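Local structure of paenibacillus xanthan lyase (Paenibacillus, 6F2P) at residues S388-N393 against P696-V701; L796-N801 against D805-S810; Y834-S837 against N842-S845; D848-T853 against V884-Y889. The protein probably acts as a xanthan lyase, cleaving the terminal mannosyl–glucuronosyl linkage of xanthan side chains by elimination and leaving an unsaturated uronic acid. All blocks are in the same frame, centred on the assembly; numbering follows the deposited sequence.

Contact 1. Residues S388-N393 against P696-V701; sequences SSRIGN and PTQSNV. With CA (calcium ion), chain J.
The guanidinium of Arg390 is sandwiched: the carboxamide of Gln698 lies over one face, its CD 3.5 Å above the plane and displaced toward the rim, and Ser388 OG sits against the opposite face. The two flat groups stack 27° apart. Both Arg390 NE and Gln698 NE2 are donors, so their 3.1 Å approach is a stacking contact, and each group bonds elsewhere: Gln698 NE2 to Ser368 O, and the arginine to Ser455 O through NH1 and to Asp371 by a salt bridge through NH2. Arg390 NH1 also comes within 3.1 Å of Thr697 O. A bend at chi3 (-58°) turns the guanidinium across the glutamine amide. The contact joins a loop of the super-sandwich domain, following strand 380-385, to one of the C-terminal beta-sandwich domain, following strand 688-694. An ST turn shapes each loop: Ser388 OG accepts from Arg390 N (3.0 Å), and Thr697 OG1 from Ser699 N (3.2 Å). Gln698 OE1, on the other branch of the stacked amide, binds a calcium ion at 2.5 Å. Three waters are also bound to that ion, and its charge would be expected to polarise the amide toward stronger N-H donation.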
# COMPACT_ATOMS: atom_id res chain seq x y z
N SER A 388 9.52 2.21 -1.51
CA SER A 388 9.19 3.53 -1.02
C SER A 388 10.01 3.81 0.22
O SER A 388 11.00 3.14 0.48
CB SER A 388 7.71 3.60 -0.67
OG SER A 388 7.40 2.67 0.36
N SER A 389 9.57 4.79 1.00
CA SER A 389 10.20 5.06 2.28
C SER A 389 9.72 4.06 3.33
O SER A 389 10.14 4.12 4.49
CB SER A 389 9.89 6.47 2.73
OG SER A 389 8.50 6.63 2.93
N ARG A 390 8.82 3.16 2.93
CA ARG A 390 8.31 2.13 3.84
C ARG A 390 8.88 0.74 3.53
O ARG A 390 8.96 -0.13 4.41
CB ARG A 390 6.80 2.05 3.76
CG ARG A 390 6.06 3.33 4.05
CD ARG A 390 4.58 3.12 3.78
NE ARG A 390 4.34 2.71 2.40
CZ ARG A 390 4.14 3.54 1.39
NH1 ARG A 390 4.14 4.86 1.58
NH2 ARG A 390 3.94 3.06 0.17
N ILE A 391 9.26 0.53 2.27
CA ILE A 391 9.67 -0.77 1.78
C ILE A 391 11.00 -0.66 1.07
O ILE A 391 11.18 0.21 0.21
CB ILE A 391 8.63 -1.32 0.79
CG1 ILE A 391 7.31 -1.61 1.50
CG2 ILE A 391 9.16 -2.55 0.09
CD1 ILE A 391 7.34 -2.84 2.38
N GLY A 392 11.94 -1.56 1.41
CA GLY A 392 13.28 -1.53 0.86
C GLY A 392 13.38 -1.95 -0.60
O GLY A 392 12.57 -2.75 -1.08
N ASN A 393 14.37 -1.42 -1.30
CA ASN A 393 14.53 -1.68 -2.73
C ASN A 393 14.70 -3.17 -3.02
O ASN A 393 13.93 -3.75 -3.78
CB ASN A 393 15.66 -0.85 -3.35
CG ASN A 393 16.93 -0.81 -2.49
OD1 ASN A 393 17.11 -1.60 -1.57
ND2 ASN A 393 17.83 0.13 -2.82
N PRO A 696 -1.65 6.95 -1.52
CA PRO A 696 -0.52 6.02 -1.66
C PRO A 696 0.64 6.40 -0.77
O PRO A 696 1.49 5.56 -0.54
CB PRO A 696 -0.11 6.19 -3.13
CG PRO A 696 -1.26 6.84 -3.79
CD PRO A 696 -1.91 7.70 -2.75
N THR A 697 0.66 7.64 -0.27
CA THR A 697 1.76 8.08 0.59
C THR A 697 1.62 7.45 1.96
O THR A 697 2.59 7.34 2.70
CB THR A 697 1.80 9.62 0.77
OG1 THR A 697 0.74 10.03 1.64
CG2 THR A 697 1.67 10.33 -0.56
N GLN A 698 0.39 7.05 2.28
CA GLN A 698 0.05 6.45 3.58
C GLN A 698 0.41 7.35 4.76
O GLN A 698 0.53 6.87 5.89
CB GLN A 698 0.72 5.08 3.75
CG GLN A 698 0.46 4.10 2.62
CD GLN A 698 0.89 2.68 2.96
OE1 GLN A 698 0.81 2.26 4.11
NE2 GLN A 698 1.35 1.94 1.96
N SER A 699 0.58 8.64 4.50
CA SER A 699 1.01 9.56 5.56
C SER A 699 0.19 10.85 5.61
O SER A 699 0.54 11.81 6.29
CB SER A 699 2.51 9.85 5.45
OG SER A 699 2.83 10.49 4.23
N ASN A 700 -0.92 10.85 4.87
CA ASN A 700 -1.93 11.88 4.99
C ASN A 700 -2.82 11.52 6.18
O ASN A 700 -3.50 10.49 6.15
CB ASN A 700 -2.76 11.92 3.71
CG ASN A 700 -3.73 13.09 3.66
OD1 ASN A 700 -4.04 13.71 4.67
ND2 ASN A 700 -4.24 13.38 2.48
N VAL A 701 -2.81 12.35 7.22
CA VAL A 701 -3.62 12.08 8.41
C VAL A 701 -4.92 12.87 8.40
O VAL A 701 -5.69 12.83 9.35
CB VAL A 701 -2.88 12.42 9.71
CG1 VAL A 701 -1.58 11.65 9.80
CG2 VAL A 701 -2.63 13.91 9.77
CA CA J . 1.18 0.42 5.75
O HOH W 1 2.92 -0.19 7.78
O HOH W 2 3.73 -0.44 4.70
O HOH W 3 1.74 2.91 6.88

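Contact 2. Residues L796-N801 against D805-S810; sequences LGFNNN and DYVEFS. With CA (calcium ion), chain D.
Asn801 and Asp805 both carry CG anti to their own carbonyl carbon (chi1 -61° and -87°), which swings an amide oxygen and a carboxylate oxygen onto one calcium ion. Asn801 OD1 lies 2.6 Å from the metal and Asp805 OD2 also 2.6 Å, with Asp780 as the third protein ligand. Asp805 OD2 does double duty, accepting from Asn801 N at 2.7 Å nearly along its own C-O bond, and from Ala802 N as well; the carboxylate thus gathers the turn between the two segments around the ion. Beside it, Asn800 and Asp805 run alongside each other in opposing directions with their flat groups almost perpendicular, and Asn800 ND2 is held by Thr879 OG1.

Further from the metal the contact is entirely apolar. Val807 CG2 makes a CH-pi contact over one face of the Phe798 ring, 3.9 Å from its centroid. The Phe809 ring instead offers its edge, with Leu796 CD2 3.6 Å from Phe809 CE1 and Phe798 CZ 3.8 Å from Phe809 CZ. These side chains come from opposite directions, as expected between the facing sheets of a beta sandwich: strand 794-798 pairs with 891-900 in one sheet, strand 806-813 with 775-778 and 871-882 in the other. Leu877 and Leu893, from these neighbouring strands, continue the core around Phe798.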
# COMPACT_ATOMS: atom_id res chain seq x y z
N LEU A 796 -5.98 18.30 26.12
CA LEU A 796 -4.76 17.67 25.63
C LEU A 796 -3.54 18.29 26.28
O LEU A 796 -3.24 19.48 26.08
CB LEU A 796 -4.65 17.78 24.10
CG LEU A 796 -3.51 16.95 23.50
CD1 LEU A 796 -3.72 15.49 23.84
CD2 LEU A 796 -3.38 17.14 22.00
N GLY A 797 -2.83 17.49 27.08
CA GLY A 797 -1.67 17.97 27.80
C GLY A 797 -0.42 17.77 26.98
O GLY A 797 0.01 16.64 26.76
N PHE A 798 0.16 18.86 26.50
CA PHE A 798 1.44 18.79 25.82
C PHE A 798 2.48 18.41 26.85
O PHE A 798 2.33 18.74 28.03
CB PHE A 798 1.81 20.15 25.22
CG PHE A 798 1.03 20.52 23.99
CD1 PHE A 798 -0.23 19.98 23.76
CD2 PHE A 798 1.55 21.41 23.07
CE1 PHE A 798 -0.96 20.33 22.62
CE2 PHE A 798 0.83 21.77 21.93
CZ PHE A 798 -0.43 21.23 21.71
N ASN A 799 3.53 17.72 26.42
CA ASN A 799 4.62 17.36 27.32
C ASN A 799 5.93 17.98 26.88
O ASN A 799 7.00 17.52 27.25
CB ASN A 799 4.76 15.85 27.41
CG ASN A 799 3.67 15.23 28.26
OD1 ASN A 799 3.48 15.61 29.41
ND2 ASN A 799 2.93 14.28 27.68
N ASN A 800 5.82 19.04 26.08
CA ASN A 800 6.96 19.73 25.50
C ASN A 800 8.04 20.11 26.51
O ASN A 800 7.75 20.73 27.53
CB ASN A 800 6.48 20.97 24.74
CG ASN A 800 5.48 20.62 23.65
OD1 ASN A 800 4.69 19.68 23.79
ND2 ASN A 800 5.51 21.37 22.55
N ASN A 801 9.28 19.71 26.19
CA ASN A 801 10.45 19.84 27.06
C ASN A 801 11.14 21.18 26.95
O ASN A 801 11.65 21.69 27.93
CB ASN A 801 11.54 18.83 26.67
CG ASN A 801 11.09 17.41 26.81
OD1 ASN A 801 11.22 16.62 25.88
ND2 ASN A 801 10.57 17.06 27.99
N ASP A 805 10.02 22.80 20.48
CA ASP A 805 9.14 21.65 20.55
C ASP A 805 7.78 22.05 19.99
O ASP A 805 7.30 23.17 20.22
CB ASP A 805 8.96 21.17 21.99
CG ASP A 805 10.03 20.20 22.43
OD1 ASP A 805 10.81 19.71 21.58
OD2 ASP A 805 10.08 19.91 23.65
N TYR A 806 7.14 21.14 19.26
CA TYR A 806 5.85 21.45 18.67
C TYR A 806 4.94 20.24 18.61
O TYR A 806 5.38 19.10 18.78
CB TYR A 806 6.02 22.06 17.28
CG TYR A 806 6.62 21.10 16.27
CD1 TYR A 806 5.80 20.27 15.51
CD2 TYR A 806 7.99 21.03 16.08
CE1 TYR A 806 6.34 19.39 14.59
CE2 TYR A 806 8.54 20.16 15.16
CZ TYR A 806 7.71 19.34 14.42
OH TYR A 806 8.24 18.47 13.50
N VAL A 807 3.66 20.50 18.38
CA VAL A 807 2.68 19.48 18.01
C VAL A 807 1.87 20.05 16.86
O VAL A 807 1.38 21.18 16.95
CB VAL A 807 1.74 19.12 19.18
CG1 VAL A 807 0.81 17.98 18.77
CG2 VAL A 807 2.53 18.76 20.42
N GLU A 808 1.75 19.29 15.78
CA GLU A 808 1.09 19.78 14.59
C GLU A 808 -0.16 18.95 14.33
O GLU A 808 -0.09 17.72 14.23
CB GLU A 808 2.06 19.72 13.40
CG GLU A 808 1.50 20.24 12.08
CD GLU A 808 2.56 20.30 10.99
OE1 GLU A 808 3.07 21.41 10.72
OE2 GLU A 808 2.87 19.24 10.40
N PHE A 809 -1.31 19.62 14.26
CA PHE A 809 -2.59 18.94 14.09
C PHE A 809 -3.11 19.10 12.67
O PHE A 809 -2.69 20.00 11.94
CB PHE A 809 -3.63 19.49 15.05
CG PHE A 809 -3.23 19.45 16.49
CD1 PHE A 809 -3.51 18.34 17.28
CD2 PHE A 809 -2.60 20.54 17.08
CE1 PHE A 809 -3.16 18.30 18.62
CE2 PHE A 809 -2.25 20.52 18.42
CZ PHE A 809 -2.54 19.39 19.19
N SER A 810 -4.04 18.24 12.28
CA SER A 810 -4.73 18.41 11.00
C SER A 810 -6.20 18.68 11.24
O SER A 810 -6.91 17.88 11.84
CB SER A 810 -4.55 17.18 10.11
OG SER A 810 -5.17 17.41 8.86
CA CA D . 11.45 17.65 23.55

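Contact 3. Residues Y834-S837 against N842-S845; sequences YQLS and NVGS
Gln835 lays its carboxamide over that of Asn842, the two side chains crossing at about a right angle while their amide planes stay 17° apart, and Gln835 CG is 3.7 Å from Asn842 OD1. The glutamine chain leaves its backbone N in the anti position (chi1 169°) and then bends at chi2 (79°), which folds NE2 back onto the main chain. There NE2 makes two bonds, both close to its own amide plane: one straight one to Gly844 O at 2.9 Å, approached from above that carbonyl plane, and one to Leu836 O at 3.2 Å. Leu836 O also accepts from Val843 N, at 2.7 Å, on the opposite face of its plane, so two donors grip this carbonyl oxygen. The segments belong to a beta hairpin of strands 832-838 and 841-848, the latter at the border of its five-stranded sheet. Ser837 and Asn842 are a non-hydrogen-bonded antiparallel pair with their side chains on the same face. Past it the strands part locally, and a water fills in for direct bonding, accepting from Leu836 N and donating to Val843 O and Ser845 O; backbone pairing resumes at Tyr834 and Gln847. Gly844, with positive phi, lies in this irregular part. Leu836 and Val843 project together toward strand 857-867, where Met862 and Tyr865 receive them.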
# COMPACT_ATOMS: atom_id res chain seq x y z
N TYR A 834 3.46 29.76 23.46
CA TYR A 834 3.30 29.10 22.17
C TYR A 834 3.10 30.04 20.98
O TYR A 834 2.57 31.14 21.13
CB TYR A 834 2.18 28.06 22.25
CG TYR A 834 2.61 26.82 23.00
CD1 TYR A 834 2.55 26.76 24.39
CD2 TYR A 834 3.10 25.71 22.32
CE1 TYR A 834 2.96 25.63 25.08
CE2 TYR A 834 3.51 24.57 23.00
CZ TYR A 834 3.44 24.54 24.38
OH TYR A 834 3.85 23.41 25.04
N GLN A 835 3.58 29.60 19.82
CA GLN A 835 3.38 30.32 18.57
C GLN A 835 2.62 29.43 17.60
O GLN A 835 3.08 28.33 17.28
CB GLN A 835 4.72 30.71 17.94
CG GLN A 835 4.61 31.22 16.50
CD GLN A 835 4.14 32.66 16.45
OE1 GLN A 835 4.72 33.53 17.11
NE2 GLN A 835 3.08 32.93 15.68
N LEU A 836 1.47 29.89 17.13
CA LEU A 836 0.69 29.14 16.16
C LEU A 836 1.16 29.42 14.73
O LEU A 836 1.42 30.57 14.36
CB LEU A 836 -0.79 29.49 16.28
CG LEU A 836 -1.70 28.93 15.18
CD1 LEU A 836 -1.92 27.43 15.37
CD2 LEU A 836 -3.02 29.67 15.16
N SER A 837 1.27 28.36 13.94
CA SER A 837 1.50 28.50 12.51
C SER A 837 0.49 27.64 11.77
O SER A 837 0.02 26.64 12.30
CB SER A 837 2.93 28.10 12.13
OG SER A 837 3.18 26.72 12.36
N ASN A 842 3.42 31.50 10.27
CA ASN A 842 3.02 31.89 11.62
C ASN A 842 1.76 32.73 11.57
O ASN A 842 1.54 33.47 10.61
CB ASN A 842 4.12 32.67 12.33
CG ASN A 842 5.23 31.78 12.85
OD1 ASN A 842 6.26 32.26 13.31
ND2 ASN A 842 5.03 30.47 12.77
N VAL A 843 0.91 32.59 12.58
CA VAL A 843 -0.29 33.41 12.68
C VAL A 843 -0.27 34.14 14.01
O VAL A 843 -0.26 33.52 15.07
CB VAL A 843 -1.57 32.57 12.61
CG1 VAL A 843 -2.78 33.43 12.96
CG2 VAL A 843 -1.73 31.95 11.23
N GLY A 844 -0.25 35.47 13.94
CA GLY A 844 -0.19 36.30 15.13
C GLY A 844 1.16 36.24 15.83
O GLY A 844 2.12 35.68 15.29
N SER A 845 1.22 36.81 17.02
CA SER A 845 2.43 36.75 17.84
C SER A 845 2.36 35.55 18.78
O SER A 845 1.35 34.86 18.84
CB SER A 845 2.62 38.06 18.62
OG SER A 845 1.49 38.39 19.41
O HOH W 4 0.57 32.59 17.55

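Contact 4. Residues D848-T853 against V884-Y889; sequences DMFWTT and VSSSGY
Phe850 packs its ring against the peptide joining Ser885 to Ser886, and this is the close part of the contact. Ser886 N lies over one face of the ring, 4.1 Å above the plane and offset toward the rim. Around it, Phe850 CZ approaches Ser885 O at 3.3 Å, Phe850 CE2 meets Ser885 CB at 3.5 Å, and Phe850 CD1 meets Ser886 CB at 3.8 Å. The ring reaches this peptide because its CG stands anti to the backbone N (chi1 -178°), with Ser831 and Asn883 also touching it. The backbone carrying the ring is set by an Asx turn: Asp848 OD1 accepts from Phe850 N at 3.0 Å, from above the carboxylate plane, while Asp848 OD2 is hydrogen-bonded to Asn883 ND2, at the start of the opposite loop.

Both segments are loops at one end of the same beta sandwich, 848-853 leading from strand 841-848 into 857-867 and 884-889 from strand 871-882 into 891-900. Ser886 is buried, and its OG donates to Gly888 O at 2.9 Å, closing a small turn within its loop, and is also hydrogen-bonded to Ser831 N. Ser885, by contrast, lies on the solvent side. Its CB and carbonyl line the outer part of the ring, while its OG bonds locally, beside its own segment.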
# COMPACT_ATOMS: atom_id res chain seq x y z
N ASP A 848 1.82 33.88 25.66
CA ASP A 848 2.20 33.31 26.94
C ASP A 848 0.94 32.73 27.60
O ASP A 848 0.05 33.47 28.06
CB ASP A 848 2.91 34.34 27.82
CG ASP A 848 3.07 33.89 29.26
OD1 ASP A 848 3.01 32.68 29.53
OD2 ASP A 848 3.25 34.78 30.13
N MET A 849 0.88 31.40 27.62
CA MET A 849 -0.28 30.65 28.07
C MET A 849 -0.30 30.43 29.58
O MET A 849 -1.12 29.67 30.09
CB MET A 849 -0.35 29.30 27.36
CG MET A 849 -0.23 29.37 25.85
SD MET A 849 -1.78 29.95 25.16
CE MET A 849 -1.60 29.53 23.43
N PHE A 850 0.61 31.07 30.31
CA PHE A 850 0.63 30.94 31.76
C PHE A 850 -0.19 32.03 32.47
O PHE A 850 -0.22 33.19 32.04
CB PHE A 850 2.07 30.94 32.30
CG PHE A 850 2.15 30.76 33.79
CD1 PHE A 850 2.12 29.49 34.35
CD2 PHE A 850 2.26 31.86 34.63
CE1 PHE A 850 2.20 29.32 35.73
CE2 PHE A 850 2.33 31.70 36.00
CZ PHE A 850 2.30 30.42 36.55
N TRP A 851 -0.86 31.65 33.55
CA TRP A 851 -1.48 32.61 34.46
C TRP A 851 -1.75 32.05 35.86
O TRP A 851 -1.86 30.83 36.06
CB TRP A 851 -2.75 33.23 33.85
CG TRP A 851 -3.94 32.32 33.79
CD1 TRP A 851 -4.95 32.22 34.71
CD2 TRP A 851 -4.25 31.39 32.75
NE1 TRP A 851 -5.87 31.29 34.30
CE2 TRP A 851 -5.46 30.76 33.10
CE3 TRP A 851 -3.62 31.03 31.56
CZ2 TRP A 851 -6.06 29.80 32.30
CZ3 TRP A 851 -4.21 30.08 30.76
CH2 TRP A 851 -5.42 29.47 31.14
N THR A 852 -1.87 32.96 36.83
CA THR A 852 -2.01 32.61 38.24
C THR A 852 -3.38 32.99 38.77
O THR A 852 -3.81 32.51 39.83
CB THR A 852 -0.95 33.35 39.08
OG1 THR A 852 -0.88 34.72 38.64
CG2 THR A 852 0.41 32.71 38.91
N THR A 853 -4.07 33.86 38.04
CA THR A 853 -5.38 34.34 38.45
C THR A 853 -6.41 33.21 38.58
O THR A 853 -6.12 32.05 38.27
CB THR A 853 -5.90 35.48 37.53
OG1 THR A 853 -5.94 35.03 36.18
CG2 THR A 853 -4.97 36.67 37.61
N VAL A 884 8.44 32.84 33.78
CA VAL A 884 9.33 32.50 34.89
C VAL A 884 8.61 31.75 36.01
O VAL A 884 9.23 31.01 36.77
CB VAL A 884 9.98 33.76 35.47
CG1 VAL A 884 11.23 33.39 36.27
CG2 VAL A 884 10.32 34.74 34.36
N SER A 885 7.30 31.94 36.10
CA SER A 885 6.52 31.31 37.16
C SER A 885 5.95 29.96 36.73
O SER A 885 5.22 29.32 37.48
CB SER A 885 5.40 32.24 37.62
OG SER A 885 5.86 33.58 37.69
N SER A 886 6.29 29.53 35.52
CA SER A 886 5.81 28.24 35.02
C SER A 886 6.74 27.08 35.39
O SER A 886 7.97 27.25 35.44
CB SER A 886 5.62 28.30 33.50
OG SER A 886 5.13 27.08 33.00
N SER A 887 6.16 25.91 35.65
CA SER A 887 6.90 24.68 35.94
C SER A 887 7.83 24.33 34.79
O SER A 887 8.94 23.82 35.00
CB SER A 887 5.94 23.50 36.14
OG SER A 887 5.08 23.68 37.25
N GLY A 888 7.35 24.57 33.57
CA GLY A 888 8.08 24.21 32.37
C GLY A 888 7.41 24.75 31.12
O GLY A 888 6.90 25.87 31.11
N TYR A 889 7.41 23.95 30.07
CA TYR A 889 6.98 24.41 28.76
C TYR A 889 5.69 23.74 28.28
O TYR A 889 5.31 23.89 27.12
CB TYR A 889 8.08 24.17 27.73
CG TYR A 889 9.39 24.87 28.01
CD1 TYR A 889 10.41 24.24 28.71
CD2 TYR A 889 9.61 26.17 27.56
CE1 TYR A 889 11.63 24.87 28.95
CE2 TYR A 889 10.82 26.81 27.80
CZ TYR A 889 11.82 26.17 28.50
OH TYR A 889 13.01 26.82 28.73

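Overall arrangement
Following the chain, contact 1 closes the longest loop: some 300 residues, rich in strand, separate its segments, and it ties the super-sandwich domain to the C-terminal beta-sandwich domain. The other three follow in series within a later beta sandwich, none nesting in or crossing another. Contact 2 closes a tight calcium-bound turn and joins the two sheets, contact 3 closes a hairpin in one of them, and contact 4 brings together two loops at the sandwich's end. They meet through side chains: Val701 packs on Ser810 between contacts 1 and 2, while Tyr834 touches Phe798 and Asn800 and makes a weak hydrogen bond to Tyr889 O, linking contacts 2, 3 and 4.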